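Local structure of tubulin-binding cofactor A (4CQI) at residues I30-L35 against R116-D121; P23-L28 against E109-L114; K40-A45 against N86-S91. The protein probably acts early in tubulin folding, capturing beta-tubulin and stabilising it in a quasi-native conformation. All blocks are in the same frame, centred on the assembly; numbering follows the deposited sequence.

Contact 1. Residues I30-L35 against R116-D121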
loop_
_atom_site.group_PDB
_atom_site.type_symbol
_atom_site.label_atom_id
_atom_site.label_comp_id
_atom_site.label_asym_id
_atom_site.label_seq_id
_atom_site.Cartn_x
_atom_site.Cartn_y
_atom_site.Cartn_z
ATOM N N ILE A 30 -4.183 11.673 -10.029
ATOM C CA ILE A 30 -4.435 10.251 -10.168
ATOM C C ILE A 30 -3.311 9.444 -9.535
ATOM O O ILE A 30 -3.571 8.462 -8.826
ATOM C CB ILE A 30 -4.580 9.837 -11.647
ATOM C CG1 ILE A 30 -5.877 10.401 -12.250
ATOM C CG2 ILE A 30 -4.539 8.312 -11.805
ATOM C CD1 ILE A 30 -5.816 10.483 -13.775
ATOM N N LYS A 31 -2.080 9.840 -9.803
ATOM C CA LYS A 31 -0.931 9.110 -9.235
ATOM C C LYS A 31 -0.880 9.222 -7.696
ATOM O O LYS A 31 -0.601 8.234 -7.018
ATOM C CB LYS A 31 0.377 9.541 -9.875
ATOM C CG LYS A 31 0.496 9.243 -11.370
ATOM C CD LYS A 31 1.902 9.606 -11.880
ATOM C CE LYS A 31 2.008 9.320 -13.391
ATOM N NZ LYS A 31 1.880 7.877 -13.741
ATOM N N VAL A 32 -1.201 10.403 -7.152
ATOM C CA VAL A 32 -1.220 10.604 -5.703
ATOM C C VAL A 32 -2.311 9.733 -5.096
ATOM O O VAL A 32 -2.075 9.072 -4.071
ATOM C CB VAL A 32 -1.389 12.100 -5.330
ATOM C CG1 VAL A 32 -1.722 12.275 -3.838
ATOM C CG2 VAL A 32 -0.113 12.851 -5.710
ATOM N N SER A 33 -3.488 9.711 -5.709
ATOM C CA SER A 33 -4.601 8.882 -5.208
ATOM C C SER A 33 -4.242 7.405 -5.264
ATOM O O SER A 33 -4.516 6.626 -4.308
ATOM C CB SER A 33 -5.898 9.150 -5.982
ATOM O OG SER A 33 -6.919 8.235 -5.606
ATOM N N ALA A 34 -3.617 6.988 -6.359
ATOM C CA ALA A 34 -3.189 5.598 -6.467
ATOM C C ALA A 34 -2.210 5.199 -5.346
ATOM O O ALA A 34 -2.336 4.097 -4.754
ATOM C CB ALA A 34 -2.586 5.363 -7.851
ATOM N N LEU A 35 -1.235 6.071 -5.051
ATOM C CA LEU A 35 -0.228 5.821 -4.042
ATOM C C LEU A 35 -0.892 5.712 -2.651
ATOM O O LEU A 35 -0.587 4.803 -1.865
ATOM C CB LEU A 35 0.862 6.905 -4.022
ATOM C CG LEU A 35 1.863 6.837 -2.857
ATOM C CD1 LEU A 35 2.538 5.463 -2.649
ATOM C CD2 LEU A 35 2.913 7.933 -2.980
ATOM N N ARG A 116 4.291 15.182 -2.145
ATOM C CA ARG A 116 5.451 14.957 -1.291
ATOM C C ARG A 116 5.089 14.315 0.067
ATOM O O ARG A 116 5.791 13.403 0.540
ATOM C CB ARG A 116 6.245 16.238 -1.088
ATOM C CG ARG A 116 6.875 16.745 -2.379
ATOM C CD ARG A 116 7.891 17.853 -2.100
ATOM N NE ARG A 116 7.323 19.194 -2.233
ATOM C CZ ARG A 116 7.236 19.877 -3.376
ATOM N NH1 ARG A 116 7.672 19.362 -4.534
ATOM N NH2 ARG A 116 6.703 21.095 -3.356
ATOM N N ALA A 117 4.021 14.788 0.713
ATOM C CA ALA A 117 3.547 14.170 1.975
ATOM C C ALA A 117 3.202 12.669 1.833
ATOM O O ALA A 117 3.532 11.838 2.715
ATOM C CB ALA A 117 2.333 14.955 2.537
ATOM N N THR A 118 2.574 12.336 0.714
ATOM C CA THR A 118 2.073 10.970 0.460
ATOM C C THR A 118 3.259 10.060 0.168
ATOM O O THR A 118 3.315 8.936 0.678
ATOM C CB THR A 118 1.064 10.960 -0.706
ATOM O OG1 THR A 118 0.002 11.874 -0.418
ATOM C CG2 THR A 118 0.438 9.580 -0.913
ATOM N N MET A 119 4.245 10.544 -0.609
ATOM C CA MET A 119 5.510 9.798 -0.751
ATOM C C MET A 119 6.200 9.560 0.582
ATOM O O MET A 119 6.632 8.432 0.863
ATOM C CB MET A 119 6.457 10.495 -1.752
ATOM C CG MET A 119 5.936 10.464 -3.168
ATOM S SD MET A 119 7.124 11.088 -4.400
ATOM C CE MET A 119 7.109 12.809 -3.998
ATOM N N ALA A 120 6.297 10.594 1.415
ATOM C CA ALA A 120 6.879 10.433 2.755
ATOM C C ALA A 120 6.104 9.416 3.606
ATOM O O ALA A 120 6.728 8.578 4.266
ATOM C CB ALA A 120 7.006 11.766 3.469
ATOM N N ASP A 121 4.768 9.449 3.556
ATOM C CA ASP A 121 3.924 8.412 4.199
ATOM C C ASP A 121 4.224 7.002 3.686
ATOM O O ASP A 121 4.288 6.055 4.484
ATOM C CB ASP A 121 2.415 8.676 4.026
ATOM C CG ASP A 121 1.926 9.911 4.770
ATOM O OD1 ASP A 121 2.580 10.360 5.732
ATOM O OD2 ASP A 121 0.849 10.430 4.395
#
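The seam between the first and third helices of a three-helix bundle is closed here by Val32 and Leu35 on one side and Thr118 and Met119 on the other. Leu35 and Thr118 make up most of the contact. The Leu35 CD2 methyl rests on the methyl group of Thr118, with CD2 and Thr118 CG2 3.6 Å apart, and its CG lies almost as near. The two side chains slide past each other in opposite directions, which sets both CG and CD2 of Leu35 beside the Thr118 methyl. The same Leu35 CD2 also reaches the base of Met119, meeting its CG at 3.9 Å. Val32 comes in obliquely, bringing CG1 to within 3.9 Å of Thr118 OG1. The torsion of Thr118 decides which branch does what: with chi1 at -56°, CG2 stands opposite the backbone N and faces Leu35, while the hydroxyl is turned back to hydrogen-bond the carbonyl oxygen of Leu114 one turn earlier. With its hydroxyl bonded within its own helix, the buried threonine offers its methyl to Leu35. Helices 23-62 and 109-125 belong to an up-down-up bundle, so they run the same way, and the axes of the two short segments approach to 9.9 Å at an angle of 25°. Helix 67-100 closes the third side: Leu35 also packs on Ser91 and Val92, and Met119 on Leu95 and Leu99. Next to this apolar seam, Lys31 NZ forms a salt bridge to Asp94 OD2 of that middle helix.

Contact 2. Residues P23-L28 against E109-L114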
loop_
_atom_site.group_PDB
_atom_site.type_symbol
_atom_site.label_atom_id
_atom_site.label_comp_id
_atom_site.label_asym_id
_atom_site.label_seq_id
_atom_site.Cartn_x
_atom_site.Cartn_y
_atom_site.Cartn_z
ATOM N N PRO A 23 -3.576 18.977 -17.905
ATOM C CA PRO A 23 -3.441 17.507 -17.970
ATOM C C PRO A 23 -2.368 16.977 -17.026
ATOM O O PRO A 23 -2.521 15.855 -16.514
ATOM C CB PRO A 23 -3.081 17.235 -19.433
ATOM C CG PRO A 23 -2.523 18.522 -19.935
ATOM C CD PRO A 23 -3.174 19.630 -19.171
ATOM N N ASN A 24 -1.312 17.758 -16.774
ATOM C CA ASN A 24 -0.290 17.332 -15.821
ATOM C C ASN A 24 -0.801 17.343 -14.374
ATOM O O ASN A 24 -0.397 16.516 -13.541
ATOM C CB ASN A 24 1.001 18.129 -15.940
ATOM C CG ASN A 24 0.814 19.630 -15.785
ATOM O OD1 ASN A 24 -0.298 20.171 -15.950
ATOM N ND2 ASN A 24 1.925 20.320 -15.496
ATOM N N GLU A 25 -1.707 18.280 -14.077
ATOM C CA GLU A 25 -2.329 18.368 -12.751
ATOM C C GLU A 25 -3.193 17.140 -12.536
ATOM O O GLU A 25 -3.162 16.520 -11.474
ATOM C CB GLU A 25 -3.188 19.653 -12.624
ATOM C CG GLU A 25 -3.796 19.848 -11.239
ATOM C CD GLU A 25 -4.640 21.116 -11.062
ATOM O OE1 GLU A 25 -5.171 21.693 -12.047
ATOM O OE2 GLU A 25 -4.800 21.514 -9.895
ATOM N N LYS A 26 -3.980 16.803 -13.557
ATOM C CA LYS A 26 -4.917 15.680 -13.511
ATOM C C LYS A 26 -4.170 14.349 -13.307
ATOM O O LYS A 26 -4.579 13.483 -12.487
ATOM C CB LYS A 26 -5.740 15.627 -14.807
ATOM C CG LYS A 26 -6.688 14.446 -14.909
ATOM C CD LYS A 26 -7.216 14.232 -16.327
ATOM C CE LYS A 26 -8.020 12.933 -16.443
ATOM N NZ LYS A 26 -9.469 13.131 -16.113
ATOM N N THR A 27 -3.087 14.179 -14.055
ATOM C CA THR A 27 -2.254 12.963 -13.950
ATOM C C THR A 27 -1.614 12.876 -12.564
ATOM O O THR A 27 -1.623 11.791 -11.923
ATOM C CB THR A 27 -1.219 12.944 -15.079
ATOM O OG1 THR A 27 -1.936 12.797 -16.322
ATOM C CG2 THR A 27 -0.235 11.810 -14.921
ATOM N N LEU A 28 -1.066 13.989 -12.093
ATOM C CA LEU A 28 -0.472 14.018 -10.747
ATOM C C LEU A 28 -1.466 13.582 -9.668
ATOM O O LEU A 28 -1.134 12.794 -8.773
ATOM C CB LEU A 28 0.119 15.380 -10.422
ATOM C CG LEU A 28 0.901 15.561 -9.130
ATOM C CD1 LEU A 28 2.010 14.511 -8.977
ATOM C CD2 LEU A 28 1.490 16.986 -9.023
ATOM N N GLU A 109 0.574 24.475 -5.716
ATOM C CA GLU A 109 1.401 24.254 -4.549
ATOM C C GLU A 109 0.866 23.206 -3.534
ATOM O O GLU A 109 1.639 22.444 -2.957
ATOM C CB GLU A 109 1.555 25.605 -3.842
ATOM C CG GLU A 109 2.210 25.641 -2.480
ATOM C CD GLU A 109 2.111 27.043 -1.831
ATOM O OE1 GLU A 109 2.254 28.074 -2.537
ATOM O OE2 GLU A 109 1.883 27.114 -0.605
ATOM N N GLU A 110 -0.430 23.222 -3.268
ATOM C CA GLU A 110 -1.025 22.277 -2.309
ATOM C C GLU A 110 -1.013 20.821 -2.833
ATOM O O GLU A 110 -0.819 19.876 -2.035
ATOM C CB GLU A 110 -2.455 22.689 -1.921
ATOM C CG GLU A 110 -2.467 23.888 -0.952
ATOM C CD GLU A 110 -2.181 25.207 -1.638
ATOM O OE1 GLU A 110 -2.496 25.317 -2.842
ATOM O OE2 GLU A 110 -1.646 26.140 -0.971
ATOM N N LEU A 111 -1.211 20.637 -4.142
ATOM C CA LEU A 111 -1.086 19.293 -4.755
ATOM C C LEU A 111 0.351 18.802 -4.721
ATOM O O LEU A 111 0.599 17.619 -4.447
ATOM C CB LEU A 111 -1.592 19.269 -6.199
ATOM C CG LEU A 111 -1.562 17.940 -6.959
ATOM C CD1 LEU A 111 -2.281 16.821 -6.233
ATOM C CD2 LEU A 111 -2.169 18.134 -8.337
ATOM N N LEU A 112 1.318 19.683 -4.993
ATOM C CA LEU A 112 2.719 19.292 -4.844
ATOM C C LEU A 112 3.067 18.916 -3.399
ATOM O O LEU A 112 3.786 17.911 -3.156
ATOM C CB LEU A 112 3.660 20.399 -5.354
ATOM C CG LEU A 112 3.651 20.689 -6.843
ATOM C CD1 LEU A 112 4.557 21.910 -7.073
ATOM C CD2 LEU A 112 4.166 19.468 -7.621
ATOM N N ASP A 113 2.547 19.673 -2.430
ATOM C CA ASP A 113 2.800 19.372 -1.008
ATOM C C ASP A 113 2.173 18.028 -0.681
ATOM O O ASP A 113 2.804 17.201 -0.031
ATOM C CB ASP A 113 2.223 20.422 -0.051
ATOM C CG ASP A 113 3.000 21.746 -0.046
ATOM O OD1 ASP A 113 4.117 21.831 -0.590
ATOM O OD2 ASP A 113 2.475 22.744 0.521
ATOM N N LEU A 114 0.958 17.801 -1.149
ATOM C CA LEU A 114 0.283 16.546 -0.913
ATOM C C LEU A 114 1.058 15.353 -1.548
ATOM O O LEU A 114 1.169 14.285 -0.941
ATOM C CB LEU A 114 -1.112 16.607 -1.489
ATOM C CG LEU A 114 -1.946 15.351 -1.325
ATOM C CD1 LEU A 114 -2.094 15.014 0.153
ATOM C CD2 LEU A 114 -3.290 15.530 -2.016
#
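In the conformer described here, Glu25 OE2 is gripped twice, by a salt bridge from Arg29 NH2 one turn further along its own helix and by a hydrogen bond from Asn108 ND2 just ahead of helix 109-125. In it the two bonds steady the carboxylate at the end of an extended chain, and the aliphatic part of the same side chain touches Leu111: Glu25 CG and Leu111 CD2 lie 3.7 Å apart. Leu111 CD2 also sits against the backbone oxygen of Glu25, at the same separation. The larger apolar contact is between two leucines, Leu28 and Leu111, whose side chains pass in opposite directions; Leu28 CD2 comes to 3.8 Å from Leu111 CG. Both have CG opposite the backbone N (chi1 -174° and -179°), which extends each towards the other helix. Leu112 reaches in with the end of its chain, its CD2 methyl 3.9 Å from Leu28 CD2. No hydrogen bond spans the two segments themselves. Asn108 has a second role, since its OD1 accepts a hydrogen bond from Leu111 N near the start of the third helix. The contact lies where helices 23-62 and 109-125 both begin, the axes of the two segments 11.1 Å apart, and the middle helix 67-100 packs alongside, Leu28 touching Leu95 and Leu112 touching Leu99, while Val106 of the connecting loop also packs on Leu28.

Contact 3. Residues K40-A45 against N86-S91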
loop_
_atom_site.group_PDB
_atom_site.type_symbol
_atom_site.label_atom_id
_atom_site.label_comp_id
_atom_site.label_asym_id
_atom_site.label_seq_id
_atom_site.Cartn_x
_atom_site.Cartn_y
_atom_site.Cartn_z
ATOM N N LYS A 40 -2.842 2.388 2.156
ATOM C CA LYS A 40 -3.937 1.860 2.946
ATOM C C LYS A 40 -3.993 0.330 2.795
ATOM O O LYS A 40 -4.176 -0.393 3.791
ATOM C CB LYS A 40 -5.268 2.512 2.541
ATOM C CG LYS A 40 -5.322 4.035 2.693
ATOM C CD LYS A 40 -5.123 4.493 4.125
ATOM C CE LYS A 40 -5.713 5.896 4.340
ATOM N NZ LYS A 40 -5.359 6.479 5.675
ATOM N N ASP A 41 -3.759 -0.158 1.580
ATOM C CA ASP A 41 -3.682 -1.624 1.348
ATOM C C ASP A 41 -2.704 -2.306 2.286
ATOM O O ASP A 41 -2.996 -3.382 2.825
ATOM C CB ASP A 41 -3.358 -1.989 -0.129
ATOM C CG ASP A 41 -4.507 -1.684 -1.108
ATOM O OD1 ASP A 41 -5.657 -1.511 -0.647
ATOM O OD2 ASP A 41 -4.241 -1.580 -2.332
ATOM N N LEU A 42 -1.514 -1.735 2.443
ATOM C CA LEU A 42 -0.529 -2.371 3.303
ATOM C C LEU A 42 -1.025 -2.345 4.756
ATOM O O LEU A 42 -0.874 -3.320 5.490
ATOM C CB LEU A 42 0.818 -1.672 3.181
ATOM C CG LEU A 42 1.895 -2.121 4.139
ATOM C CD1 LEU A 42 2.226 -3.624 3.983
ATOM C CD2 LEU A 42 3.122 -1.213 3.987
ATOM N N GLU A 43 -1.596 -1.220 5.185
ATOM C CA GLU A 43 -2.072 -1.107 6.579
ATOM C C GLU A 43 -3.102 -2.180 6.869
ATOM O O GLU A 43 -3.019 -2.883 7.895
ATOM C CB GLU A 43 -2.684 0.276 6.878
ATOM C CG GLU A 43 -1.709 1.437 6.681
ATOM C CD GLU A 43 -2.328 2.851 6.783
ATOM O OE1 GLU A 43 -3.584 2.995 6.749
ATOM O OE2 GLU A 43 -1.535 3.831 6.872
ATOM N N PHE A 44 -4.051 -2.342 5.953
ATOM C CA PHE A 44 -5.097 -3.366 6.179
ATOM C C PHE A 44 -4.493 -4.772 6.109
ATOM O O PHE A 44 -4.889 -5.638 6.906
ATOM C CB PHE A 44 -6.248 -3.221 5.204
ATOM C CG PHE A 44 -7.107 -2.019 5.433
ATOM C CD1 PHE A 44 -7.853 -1.877 6.598
ATOM C CD2 PHE A 44 -7.212 -1.037 4.469
ATOM C CE1 PHE A 44 -8.676 -0.785 6.763
ATOM C CE2 PHE A 44 -8.019 0.080 4.646
ATOM C CZ PHE A 44 -8.744 0.218 5.802
ATOM N N ALA A 45 -3.542 -5.005 5.188
ATOM C CA ALA A 45 -2.861 -6.304 5.048
ATOM C C ALA A 45 -2.092 -6.732 6.313
ATOM O O ALA A 45 -2.161 -7.898 6.750
ATOM C CB ALA A 45 -1.930 -6.310 3.820
ATOM N N ASN A 86 5.938 -3.795 -2.090
ATOM C CA ASN A 86 6.497 -3.646 -3.464
ATOM C C ASN A 86 5.629 -2.703 -4.315
ATOM O O ASN A 86 6.165 -1.878 -5.078
ATOM C CB ASN A 86 6.687 -5.009 -4.132
ATOM C CG ASN A 86 7.673 -5.886 -3.386
ATOM O OD1 ASN A 86 8.510 -5.363 -2.624
ATOM N ND2 ASN A 86 7.560 -7.250 -3.558
ATOM N N ARG A 87 4.311 -2.800 -4.143
ATOM C CA ARG A 87 3.381 -1.910 -4.824
ATOM C C ARG A 87 3.503 -0.477 -4.371
ATOM O O ARG A 87 3.427 0.439 -5.200
ATOM C CB ARG A 87 1.916 -2.393 -4.721
ATOM C CG ARG A 87 1.615 -3.735 -5.386
ATOM C CD ARG A 87 0.237 -4.248 -4.973
ATOM N NE ARG A 87 -0.848 -3.382 -5.475
ATOM C CZ ARG A 87 -1.699 -2.684 -4.732
ATOM N NH1 ARG A 87 -1.669 -2.722 -3.391
ATOM N NH2 ARG A 87 -2.625 -1.963 -5.356
ATOM N N ILE A 88 3.703 -0.233 -3.075
ATOM C CA ILE A 88 3.931 1.122 -2.591
ATOM C C ILE A 88 5.169 1.669 -3.229
ATOM O O ILE A 88 5.163 2.773 -3.786
ATOM C CB ILE A 88 4.101 1.216 -1.061
ATOM C CG1 ILE A 88 2.769 0.904 -0.354
ATOM C CG2 ILE A 88 4.580 2.613 -0.660
ATOM C CD1 ILE A 88 2.940 0.569 1.145
ATOM N N MET A 89 6.266 0.896 -3.170
ATOM C CA MET A 89 7.510 1.391 -3.739
ATOM C C MET A 89 7.432 1.662 -5.236
ATOM O O MET A 89 8.007 2.644 -5.685
ATOM C CB MET A 89 8.667 0.460 -3.387
ATOM C CG MET A 89 8.951 0.343 -1.909
ATOM S SD MET A 89 9.595 1.854 -1.159
ATOM C CE MET A 89 8.180 2.806 -0.824
ATOM N N ALA A 90 6.734 0.834 -5.994
ATOM C CA ALA A 90 6.597 1.048 -7.437
ATOM C C ALA A 90 5.793 2.332 -7.715
ATOM O O ALA A 90 6.132 3.117 -8.627
ATOM C CB ALA A 90 5.946 -0.167 -8.124
ATOM N N SER A 91 4.796 2.579 -6.876
ATOM C CA SER A 91 3.967 3.790 -6.981
ATOM C C SER A 91 4.739 5.060 -6.590
ATOM O O SER A 91 4.591 6.127 -7.228
ATOM C CB SER A 91 2.692 3.575 -6.130
ATOM O OG SER A 91 1.830 4.690 -6.236
HETATM O O HOH W 1 -4.361 -0.297 -4.603
#
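Asp41 and Arg87 form a salt bridge beside an apolar pair, Leu42 and Ile88, a polar margin next to a buried core. The stronger bond runs from Arg87 NH1 to Asp41 OD2 at 3.0 Å, fairly straight with an N-H...O angle of 154°. The oxygen uses its anti lone pair, the one pointing away from its partner oxygen, and it lies close to the guanidinium plane. Arg87 NH2 makes a second, weak bond to the same OD2, so the arginine straddles a single carboxylate oxygen. The carboxylate and guanidinium planes are only 29° apart. A water donates to Asp41 OD2 at 2.6 Å and lies at the edge of the guanidinium; its approach to Arg87 NH2 is too short to be trusted, so a water bridge between the two is doubtful. Beside the salt bridge, the end of Ile88 meets Leu42 at about a right angle: Ile88 CD1 is 3.4 Å from Leu42 CD2, tighter than ordinary carbon packing, and 3.7 Å from Leu42 CB. These are neighbouring arms of an antiparallel helical hairpin, helices 23-62 and 67-100, and on each helix the charged residue directly precedes the apolar one. Leu42 and Ile88 are buried in the bundle, while Asp41 and Arg87 lie at its partly exposed flank. The bend of the arginine chain at chi3 (66°) helps bring its guanidinium across to the aspartate. Further out, Thr38, one turn before Leu42, touches both Arg87 and Ile88, and Leu35, also on helix 23-62, touches Ile88. Leu42 is flanked in turn by Val81, Ser84 and Val85 of the middle helix, with Ala125 of the third helix also against it.

Contacts 1 and 2 illustrate heptad packing: shifting each contacting residue of contact 2 by seven positions gives contact 1, Glu25 and Leu28 becoming Val32 and Leu35, Leu111 and Leu112 becoming Thr118 and Met119. Their centres are 10 Å apart, and they meet where Val32 CG1 lies 4.0 Å from Leu114 CG. Contact 3 changes partner, pairing the first helix with the second, yet its Leu42 follows Leu35 by another seven residues. It adjoins contact 1, Leu35 CA lying 3.2 Å from Ser91 OG, whereas contact 2 is about 9 Å away by nearest atoms. Glycerol, probably from crystallisation, binds near contacts 1 and 3, at Asp121 and Glu43.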